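Arginase (RocF) (Helicobacter pylori, PDB 4G3H) probably hydrolyses L-arginine to L-ornithine and urea, using two manganese ions bound in each subunit. Local coordinates at residues 61-66 with 160-165; 178-183 with 201-206; 243-248 with 285-290. All blocks are in the same frame, centred on the assembly; numbering follows the deposited sequence.

Contact 1: residues 61-66 with 160-165; sequences DYYLFC and QKLCSL
The Tyr63 ring has the side chain of Lys161 over one face and the backbone of Leu162 at its edge. Lys161 runs across the ring at about a right angle. Its NZ lies over the face in a cation-pi contact, 4.9 Å from the Tyr63 centroid and 16° off the normal. The bend at chi3 (-61°) keeps the ammonium group over the ring. Leu162 CA is 4.0 Å from Tyr63 CD1, near the ring plane. Leu165 meets Tyr63 obliquely, and Leu165 CD2 lies 3.5 Å from Tyr63 CE1.

The second ring, Tyr62, is touched at its edge by Leu162 CD1, which lies 3.9 Å from Tyr62 CE2. One face of Tyr62 carries Cys66 SG, offset toward the rim. Leu165 CD1 also reaches Cys66 CB at 4.0 Å, so this one leucine touches residues a helical turn apart.

The polar end of Tyr63 is hydrogen-bonded to Lys67. A water takes part as well: it donates to Lys161 O at 2.7 Å and meets Tyr63 OH only weakly.

Tyr62 stacks on Phe53, and Phe95 of helix 94-104 touches both Tyr62 and Leu162. The contact is a largely apolar junction of the arginase alpha/beta fold, where helix 59-78 packs on helix 153-163 and on Leu165 in the loop after it.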
loop_
_atom_site.group_PDB
_atom_site.type_symbol
_atom_site.label_atom_id
_atom_site.label_comp_id
_atom_site.label_asym_id
_atom_site.label_seq_id
_atom_site.Cartn_x
_atom_site.Cartn_y
_atom_site.Cartn_z
ATOM N N ASP A 61 19.501 -1.942 -12.070
ATOM C CA ASP A 61 19.580 -2.855 -10.934
ATOM C C ASP A 61 18.192 -3.075 -10.345
ATOM O O ASP A 61 17.802 -4.205 -10.051
ATOM C CB ASP A 61 20.506 -2.294 -9.853
ATOM C CG ASP A 61 21.929 -2.119 -10.339
ATOM O OD1 ASP A 61 22.512 -3.099 -10.854
ATOM O OD2 ASP A 61 22.468 -1.001 -10.202
ATOM N N TYR A 62 17.452 -1.983 -10.183
ATOM C CA TYR A 62 16.107 -2.043 -9.632
ATOM C C TYR A 62 15.226 -2.877 -10.546
ATOM O O TYR A 62 14.462 -3.727 -10.090
ATOM C CB TYR A 62 15.524 -0.636 -9.507
ATOM C CG TYR A 62 14.102 -0.613 -8.996
ATOM C CD1 TYR A 62 13.821 -0.798 -7.639
ATOM C CD2 TYR A 62 13.034 -0.411 -9.871
ATOM C CE1 TYR A 62 12.504 -0.778 -7.167
ATOM C CE2 TYR A 62 11.722 -0.392 -9.414
ATOM C CZ TYR A 62 11.463 -0.574 -8.066
ATOM O OH TYR A 62 10.162 -0.536 -7.628
ATOM N N TYR A 63 15.338 -2.628 -11.843
ATOM C CA TYR A 63 14.546 -3.364 -12.818
ATOM C C TYR A 63 14.781 -4.861 -12.681
ATOM O O TYR A 63 13.841 -5.636 -12.532
ATOM C CB TYR A 63 14.910 -2.931 -14.238
ATOM C CG TYR A 63 14.230 -3.764 -15.297
ATOM C CD1 TYR A 63 12.891 -3.560 -15.616
ATOM C CD2 TYR A 63 14.918 -4.780 -15.956
ATOM C CE1 TYR A 63 12.251 -4.348 -16.565
ATOM C CE2 TYR A 63 14.288 -5.576 -16.907
ATOM C CZ TYR A 63 12.955 -5.355 -17.205
ATOM O OH TYR A 63 12.325 -6.140 -18.142
ATOM N N LEU A 64 16.046 -5.260 -12.740
ATOM C CA LEU A 64 16.411 -6.666 -12.638
ATOM C C LEU A 64 15.972 -7.290 -11.324
ATOM O O LEU A 64 15.456 -8.410 -11.306
ATOM C CB LEU A 64 17.921 -6.832 -12.803
ATOM C CG LEU A 64 18.493 -6.531 -14.189
ATOM C CD1 LEU A 64 20.006 -6.686 -14.160
ATOM C CD2 LEU A 64 17.879 -7.477 -15.213
ATOM N N PHE A 65 16.173 -6.571 -10.226
ATOM C CA PHE A 65 15.796 -7.092 -8.919
ATOM C C PHE A 65 14.303 -7.378 -8.859
ATOM O O PHE A 65 13.884 -8.442 -8.400
ATOM C CB PHE A 65 16.167 -6.112 -7.805
ATOM C CG PHE A 65 16.054 -6.707 -6.425
ATOM C CD1 PHE A 65 17.136 -7.369 -5.845
ATOM C CD2 PHE A 65 14.852 -6.646 -5.722
ATOM C CE1 PHE A 65 17.019 -7.964 -4.588
ATOM C CE2 PHE A 65 14.727 -7.240 -4.463
ATOM C CZ PHE A 65 15.811 -7.899 -3.897
ATOM N N CYS A 66 13.501 -6.425 -9.322
ATOM C CA CYS A 66 12.053 -6.592 -9.316
ATOM C C CYS A 66 11.621 -7.781 -10.167
ATOM O O CYS A 66 10.841 -8.628 -9.720
ATOM C CB CYS A 66 11.367 -5.321 -9.823
ATOM S SG CYS A 66 11.340 -3.974 -8.622
ATOM N N GLN A 160 8.814 2.088 -19.978
ATOM C CA GLN A 160 7.749 1.230 -20.473
ATOM C C GLN A 160 8.106 -0.198 -20.097
ATOM O O GLN A 160 7.236 -1.001 -19.782
ATOM C CB GLN A 160 7.614 1.365 -21.994
ATOM C CG GLN A 160 6.460 0.565 -22.596
ATOM C CD GLN A 160 6.761 -0.923 -22.730
ATOM O OE1 GLN A 160 5.860 -1.729 -22.965
ATOM N NE2 GLN A 160 8.031 -1.290 -22.596
ATOM N N LYS A 161 9.399 -0.502 -20.132
ATOM C CA LYS A 161 9.889 -1.830 -19.790
ATOM C C LYS A 161 9.572 -2.106 -18.317
ATOM O O LYS A 161 9.041 -3.159 -17.967
ATOM C CB LYS A 161 11.405 -1.897 -20.018
ATOM C CG LYS A 161 12.026 -3.273 -19.817
ATOM C CD LYS A 161 13.505 -3.180 -19.420
ATOM C CE LYS A 161 14.368 -2.500 -20.472
ATOM N NZ LYS A 161 15.782 -2.358 -20.011
ATOM N N LEU A 162 9.898 -1.137 -17.468
ATOM C CA LEU A 162 9.682 -1.236 -16.032
ATOM C C LEU A 162 8.204 -1.298 -15.624
ATOM O O LEU A 162 7.788 -2.232 -14.934
ATOM C CB LEU A 162 10.373 -0.058 -15.342
ATOM C CG LEU A 162 10.197 0.101 -13.832
ATOM C CD1 LEU A 162 10.706 -1.139 -13.120
ATOM C CD2 LEU A 162 10.952 1.339 -13.364
ATOM N N CYS A 163 7.422 -0.304 -16.047
ATOM C CA CYS A 163 5.990 -0.241 -15.733
ATOM C C CYS A 163 5.291 -1.490 -16.223
ATOM O O CYS A 163 4.183 -1.819 -15.799
ATOM C CB CYS A 163 5.340 0.961 -16.414
ATOM S SG CYS A 163 5.960 2.539 -15.856
ATOM N N SER A 164 5.854 -2.167 -17.133
ATOM C CA SER A 164 5.382 -3.382 -17.555
ATOM C C SER A 164 5.786 -4.668 -16.914
ATOM O O SER A 164 5.357 -5.608 -17.293
ATOM C CB SER A 164 5.806 -3.532 -18.941
ATOM O OG SER A 164 4.733 -3.470 -19.679
ATOM N N LEU A 165 6.646 -4.630 -15.984
ATOM C CA LEU A 165 7.048 -5.803 -15.348
ATOM C C LEU A 165 5.998 -6.500 -14.675
ATOM O O LEU A 165 5.123 -6.021 -14.215
ATOM C CB LEU A 165 7.918 -5.433 -14.207
ATOM C CG LEU A 165 9.246 -5.051 -14.431
ATOM C CD1 LEU A 165 9.840 -4.684 -13.413
ATOM C CD2 LEU A 165 9.785 -6.204 -14.853
HETATM O O HOH W 1 9.168 -5.692 -18.997
#

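Contact 2: residues 178-183 with 201-206; sequences CLVYFG and PLFSVD
Phe203 N donates to Tyr181 O at 2.8 Å, with a nearly straight N-H...O angle of 175°. It belongs to the parallel pairing of strands 179-182 and 202-203, the two strands of a beta-alpha-beta unit whose helix is 189-198. Two further bonds continue the pairing. Tyr181 N donates to Pro201 O at 3.1 Å, and Gly183 N donates to Phe203 O at 2.8 Å. Tyr181 therefore uses both its N and its O toward the same neighbouring segment, 201-206. On its other side, strand 179-182 bonds to strand 110-115, and strand 202-203 ends the main sheet within this chain.

Val180, Phe182 and Phe203 meet on one face of the sheet. Val180 CG1, anti to the backbone N (chi1 -174°), is the branch that reaches the edge of the Phe203 ring, 3.5 Å from Phe203 CE2. The Phe182 and Phe203 side chains run side by side and point the same way. Their planes are turned by 33°. Val215 and Thr219 of helix 212-223 touch both rings.

Tyr181 and Leu202 share the other face, with Tyr181 CB 3.8 Å from Leu202 CG. The tyrosine ring then leads away toward the metal site. Its OH is hydrogen-bonded to Ala119 O, next to the manganese ligands His118 and Asp120.

Past the strands, Ser204 is the N-cap of helix 205-210, its OG weakly bonded to Ala207 N. Beside it, Val205 CG2 rests 3.9 Å from Gly183 O.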
loop_
_atom_site.group_PDB
_atom_site.type_symbol
_atom_site.label_atom_id
_atom_site.label_comp_id
_atom_site.label_asym_id
_atom_site.label_seq_id
_atom_site.Cartn_x
_atom_site.Cartn_y
_atom_site.Cartn_z
ATOM N N CYS A 178 -11.066 3.093 -11.159
ATOM C CA CYS A 178 -11.211 2.065 -10.136
ATOM C C CYS A 178 -10.140 2.181 -9.043
ATOM O O CYS A 178 -9.951 1.274 -8.224
ATOM C CB CYS A 178 -11.194 0.687 -10.793
ATOM S SG CYS A 178 -12.629 0.453 -11.893
ATOM N N LEU A 179 -9.435 3.308 -9.053
ATOM C CA LEU A 179 -8.424 3.614 -8.053
ATOM C C LEU A 179 -9.160 4.627 -7.197
ATOM O O LEU A 179 -9.619 5.649 -7.706
ATOM C CB LEU A 179 -7.190 4.260 -8.701
ATOM C CG LEU A 179 -6.295 5.156 -7.825
ATOM C CD1 LEU A 179 -5.722 4.377 -6.647
ATOM C CD2 LEU A 179 -5.166 5.724 -8.677
ATOM N N VAL A 180 -9.306 4.338 -5.908
ATOM C CA VAL A 180 -10.020 5.249 -5.027
ATOM C C VAL A 180 -9.117 5.794 -3.928
ATOM O O VAL A 180 -8.632 5.051 -3.069
ATOM C CB VAL A 180 -11.246 4.555 -4.389
ATOM C CG1 VAL A 180 -12.066 5.568 -3.593
ATOM C CG2 VAL A 180 -12.103 3.906 -5.474
ATOM N N TYR A 181 -8.896 7.102 -3.965
ATOM C CA TYR A 181 -8.049 7.771 -2.986
ATOM C C TYR A 181 -8.832 8.194 -1.749
ATOM O O TYR A 181 -9.942 8.707 -1.855
ATOM C CB TYR A 181 -7.416 9.019 -3.600
ATOM C CG TYR A 181 -6.225 8.779 -4.497
ATOM C CD1 TYR A 181 -5.095 8.097 -4.029
ATOM C CD2 TYR A 181 -6.183 9.324 -5.786
ATOM C CE1 TYR A 181 -3.949 7.974 -4.817
ATOM C CE2 TYR A 181 -5.051 9.209 -6.579
ATOM C CZ TYR A 181 -3.932 8.537 -6.090
ATOM O OH TYR A 181 -2.789 8.471 -6.862
ATOM N N PHE A 182 -8.237 7.997 -0.578
ATOM C CA PHE A 182 -8.867 8.379 0.682
ATOM C C PHE A 182 -7.900 9.227 1.499
ATOM O O PHE A 182 -6.795 8.782 1.808
ATOM C CB PHE A 182 -9.242 7.134 1.495
ATOM C CG PHE A 182 -10.290 6.268 0.845
ATOM C CD1 PHE A 182 -11.646 6.517 1.054
ATOM C CD2 PHE A 182 -9.920 5.204 0.023
ATOM C CE1 PHE A 182 -12.620 5.716 0.456
ATOM C CE2 PHE A 182 -10.887 4.398 -0.580
ATOM C CZ PHE A 182 -12.240 4.656 -0.361
ATOM N N GLY A 183 -8.316 10.447 1.836
ATOM C CA GLY A 183 -7.490 11.333 2.643
ATOM C C GLY A 183 -6.339 12.060 1.965
ATOM O O GLY A 183 -5.542 12.720 2.639
ATOM N N PRO A 201 -11.398 9.030 -8.668
ATOM C CA PRO A 201 -12.181 9.394 -7.477
ATOM C C PRO A 201 -11.278 9.644 -6.271
ATOM O O PRO A 201 -10.398 8.837 -5.975
ATOM C CB PRO A 201 -13.100 8.189 -7.283
ATOM C CG PRO A 201 -12.311 7.057 -7.857
ATOM C CD PRO A 201 -11.725 7.664 -9.112
ATOM N N LEU A 202 -11.497 10.764 -5.589
ATOM C CA LEU A 202 -10.694 11.143 -4.427
ATOM C C LEU A 202 -11.568 11.703 -3.300
ATOM O O LEU A 202 -12.211 12.748 -3.452
ATOM C CB LEU A 202 -9.638 12.186 -4.843
ATOM C CG LEU A 202 -8.592 12.624 -3.810
ATOM C CD1 LEU A 202 -7.465 13.358 -4.504
ATOM C CD2 LEU A 202 -9.232 13.509 -2.751
ATOM N N PHE A 203 -11.585 11.006 -2.168
ATOM C CA PHE A 203 -12.383 11.438 -1.028
ATOM C C PHE A 203 -11.475 12.071 0.013
ATOM O O PHE A 203 -10.662 11.393 0.637
ATOM C CB PHE A 203 -13.141 10.245 -0.444
ATOM C CG PHE A 203 -14.103 9.613 -1.416
ATOM C CD1 PHE A 203 -15.249 10.295 -1.825
ATOM C CD2 PHE A 203 -13.855 8.345 -1.941
ATOM C CE1 PHE A 203 -16.132 9.722 -2.743
ATOM C CE2 PHE A 203 -14.730 7.761 -2.861
ATOM C CZ PHE A 203 -15.870 8.448 -3.263
ATOM N N SER A 204 -11.618 13.382 0.188
ATOM C CA SER A 204 -10.790 14.128 1.132
ATOM C C SER A 204 -11.105 13.833 2.584
ATOM O O SER A 204 -12.123 13.225 2.900
ATOM C CB SER A 204 -10.951 15.630 0.901
ATOM O OG SER A 204 -12.252 16.059 1.274
ATOM N N VAL A 205 -10.218 14.291 3.459
ATOM C CA VAL A 205 -10.376 14.134 4.890
ATOM C C VAL A 205 -11.727 14.680 5.341
ATOM O O VAL A 205 -12.396 14.078 6.179
ATOM C CB VAL A 205 -9.263 14.894 5.656
ATOM C CG1 VAL A 205 -9.581 14.916 7.147
ATOM C CG2 VAL A 205 -7.904 14.230 5.407
ATOM N N ASP A 206 -12.123 15.824 4.785
ATOM C CA ASP A 206 -13.388 16.454 5.147
ATOM C C ASP A 206 -14.613 15.658 4.700
ATOM O O ASP A 206 -15.579 15.538 5.453
ATOM C CB ASP A 206 -13.461 17.874 4.576
ATOM C CG ASP A 206 -12.412 18.800 5.175
ATOM O OD1 ASP A 206 -12.328 18.890 6.417
ATOM O OD2 ASP A 206 -11.671 19.446 4.405
#

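Contact 3: residues 243-248 with 285-290; sequences FTSTGV and TVSIKH
The two loop backbones run antiparallel where they touch, and they come nearest at Ser287 and Ser245, the centre of an inverse gamma turn, whose CA atoms are 4.4 Å apart.

Thr244 OG1 accepts a hydrogen bond from Ile288 N at 3.1 Å, with an N-H...O angle of 162°. Its chi1 of 69° sets OG1 between the backbone N and the carbonyl carbon, and turns it to the other loop. The methyl CG2 of the same threonine packs on Ile288, 3.5 Å from Ile288 CG1. The two side chains cross at about a right angle.

Ser287 OG accepts from Lys289 N at 3.1 Å, which makes an ST turn. Ser245 OG lies against Ser287 CB at 3.2 Å. Glu294 OE1 is hydrogen-bonded to both serine hydroxyls, and its OE2 to Thr244 N, so one carboxylate binds both loops. Val286 CG2 packs against the backbone carbonyls, 3.5 Å from Thr246 O and also close to Thr244 O.

Thr246 points away from the other loop, and its OG1 is hydrogen-bonded to Glu281 O. Its side chain is about 4 Å from those of Asp234 and Asp236, both manganese ligands. The 243-248 loop lies between strand 228-234 and helix 256-269. The 285-290 loop leads from strand 274-280 to helix 293-309, which carries Glu294.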
loop_
_atom_site.group_PDB
_atom_site.type_symbol
_atom_site.label_atom_id
_atom_site.label_comp_id
_atom_site.label_asym_id
_atom_site.label_seq_id
_atom_site.Cartn_x
_atom_site.Cartn_y
_atom_site.Cartn_z
ATOM N N PHE A 243 -0.317 11.567 14.738
ATOM C CA PHE A 243 0.521 10.386 14.521
ATOM C C PHE A 243 1.844 10.825 13.914
ATOM O O PHE A 243 1.888 11.309 12.783
ATOM C CB PHE A 243 -0.176 9.400 13.583
ATOM C CG PHE A 243 0.482 8.053 13.530
ATOM C CD1 PHE A 243 0.280 7.123 14.550
ATOM C CD2 PHE A 243 1.316 7.714 12.473
ATOM C CE1 PHE A 243 0.900 5.871 14.517
ATOM C CE2 PHE A 243 1.942 6.463 12.432
ATOM C CZ PHE A 243 1.733 5.545 13.454
ATOM N N THR A 244 2.928 10.641 14.659
ATOM C CA THR A 244 4.234 11.085 14.193
ATOM C C THR A 244 5.223 10.004 13.769
ATOM O O THR A 244 6.296 10.321 13.258
ATOM C CB THR A 244 4.908 11.972 15.266
ATOM O OG1 THR A 244 5.257 11.168 16.404
ATOM C CG2 THR A 244 3.949 13.084 15.714
ATOM N N SER A 245 4.874 8.737 13.968
ATOM C CA SER A 245 5.777 7.653 13.587
ATOM C C SER A 245 5.701 7.319 12.097
ATOM O O SER A 245 5.508 6.166 11.714
ATOM C CB SER A 245 5.482 6.404 14.417
ATOM O OG SER A 245 5.840 6.618 15.771
ATOM N N THR A 246 5.862 8.341 11.264
ATOM C CA THR A 246 5.816 8.171 9.823
ATOM C C THR A 246 6.745 9.211 9.189
ATOM O O THR A 246 6.892 10.327 9.700
ATOM C CB THR A 246 4.357 8.315 9.300
ATOM O OG1 THR A 246 4.281 7.837 7.954
ATOM C CG2 THR A 246 3.895 9.760 9.353
ATOM N N GLY A 247 7.373 8.838 8.081
ATOM C CA GLY A 247 8.317 9.714 7.409
ATOM C C GLY A 247 7.861 11.057 6.869
ATOM O O GLY A 247 8.595 12.039 6.970
ATOM N N VAL A 248 6.670 11.113 6.282
ATOM C CA VAL A 248 6.172 12.366 5.724
ATOM C C VAL A 248 4.814 12.715 6.311
ATOM O O VAL A 248 3.777 12.368 5.752
ATOM C CB VAL A 248 6.059 12.276 4.181
ATOM C CG1 VAL A 248 5.628 13.618 3.607
ATOM C CG2 VAL A 248 7.402 11.848 3.589
ATOM N N THR A 285 11.279 5.425 14.447
ATOM C CA THR A 285 12.478 6.199 14.769
ATOM C C THR A 285 12.320 7.713 14.644
ATOM O O THR A 285 13.094 8.458 15.244
ATOM C CB THR A 285 13.701 5.768 13.912
ATOM O OG1 THR A 285 13.479 6.116 12.543
ATOM C CG2 THR A 285 13.929 4.272 14.011
ATOM N N VAL A 286 11.334 8.173 13.873
ATOM C CA VAL A 286 11.118 9.608 13.711
ATOM C C VAL A 286 10.015 10.148 14.618
ATOM O O VAL A 286 9.662 11.325 14.544
ATOM C CB VAL A 286 10.776 9.988 12.241
ATOM C CG1 VAL A 286 11.962 9.690 11.343
ATOM C CG2 VAL A 286 9.533 9.233 11.767
ATOM N N SER A 287 9.469 9.298 15.478
ATOM C CA SER A 287 8.410 9.752 16.377
ATOM C C SER A 287 8.927 10.822 17.330
ATOM O O SER A 287 10.064 10.753 17.796
ATOM C CB SER A 287 7.853 8.590 17.188
ATOM O OG SER A 287 6.981 9.076 18.192
ATOM N N ILE A 288 8.087 11.811 17.615
ATOM C CA ILE A 288 8.466 12.890 18.518
ATOM C C ILE A 288 7.918 12.629 19.914
ATOM O O ILE A 288 8.078 13.445 20.815
ATOM C CB ILE A 288 7.940 14.255 18.027
ATOM C CG1 ILE A 288 6.411 14.245 17.988
ATOM C CG2 ILE A 288 8.495 14.556 16.649
ATOM C CD1 ILE A 288 5.807 15.546 17.505
ATOM N N LYS A 289 7.264 11.486 20.089
ATOM C CA LYS A 289 6.706 11.134 21.386
ATOM C C LYS A 289 7.629 10.166 22.107
ATOM O O LYS A 289 8.517 9.571 21.503
ATOM C CB LYS A 289 5.320 10.516 21.214
ATOM C CG LYS A 289 4.325 11.452 20.552
ATOM C CD LYS A 289 2.962 10.807 20.408
ATOM C CE LYS A 289 2.007 11.731 19.675
ATOM N NZ LYS A 289 0.675 11.106 19.495
ATOM N N HIS A 290 7.425 10.016 23.408
ATOM C CA HIS A 290 8.259 9.119 24.186
ATOM C C HIS A 290 7.393 8.159 24.982
ATOM O O HIS A 290 7.410 8.149 26.214
ATOM C CB HIS A 290 9.170 9.927 25.111
ATOM C CG HIS A 290 10.090 10.857 24.383
ATOM N ND1 HIS A 290 10.991 10.422 23.436
ATOM C CD2 HIS A 290 10.238 12.201 24.455
ATOM C CE1 HIS A 290 11.658 11.457 22.956
ATOM N NE2 HIS A 290 11.219 12.549 23.557
#

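Overall arrangement
From the N terminus, the chain first enters contact 1 on helix 59-78. It closes that contact 94 residues later, at the end of helix 153-163, after passing the metal ligands Asp116, His118 and Asp120. Strand 179-182 follows and opens contact 2, which the next strand closes after the chain passes through helix 189-198, completing a beta-alpha-beta unit. Contact 3 joins the loops after strands 228-234 and 274-280, neighbours in the sheet. The three contacts come in series; none nests in or crosses another, and they do not touch. Contact 1 joins two helices, contact 2 pairs the edge strand with its neighbour, and contact 3 joins two loops near the manganese site.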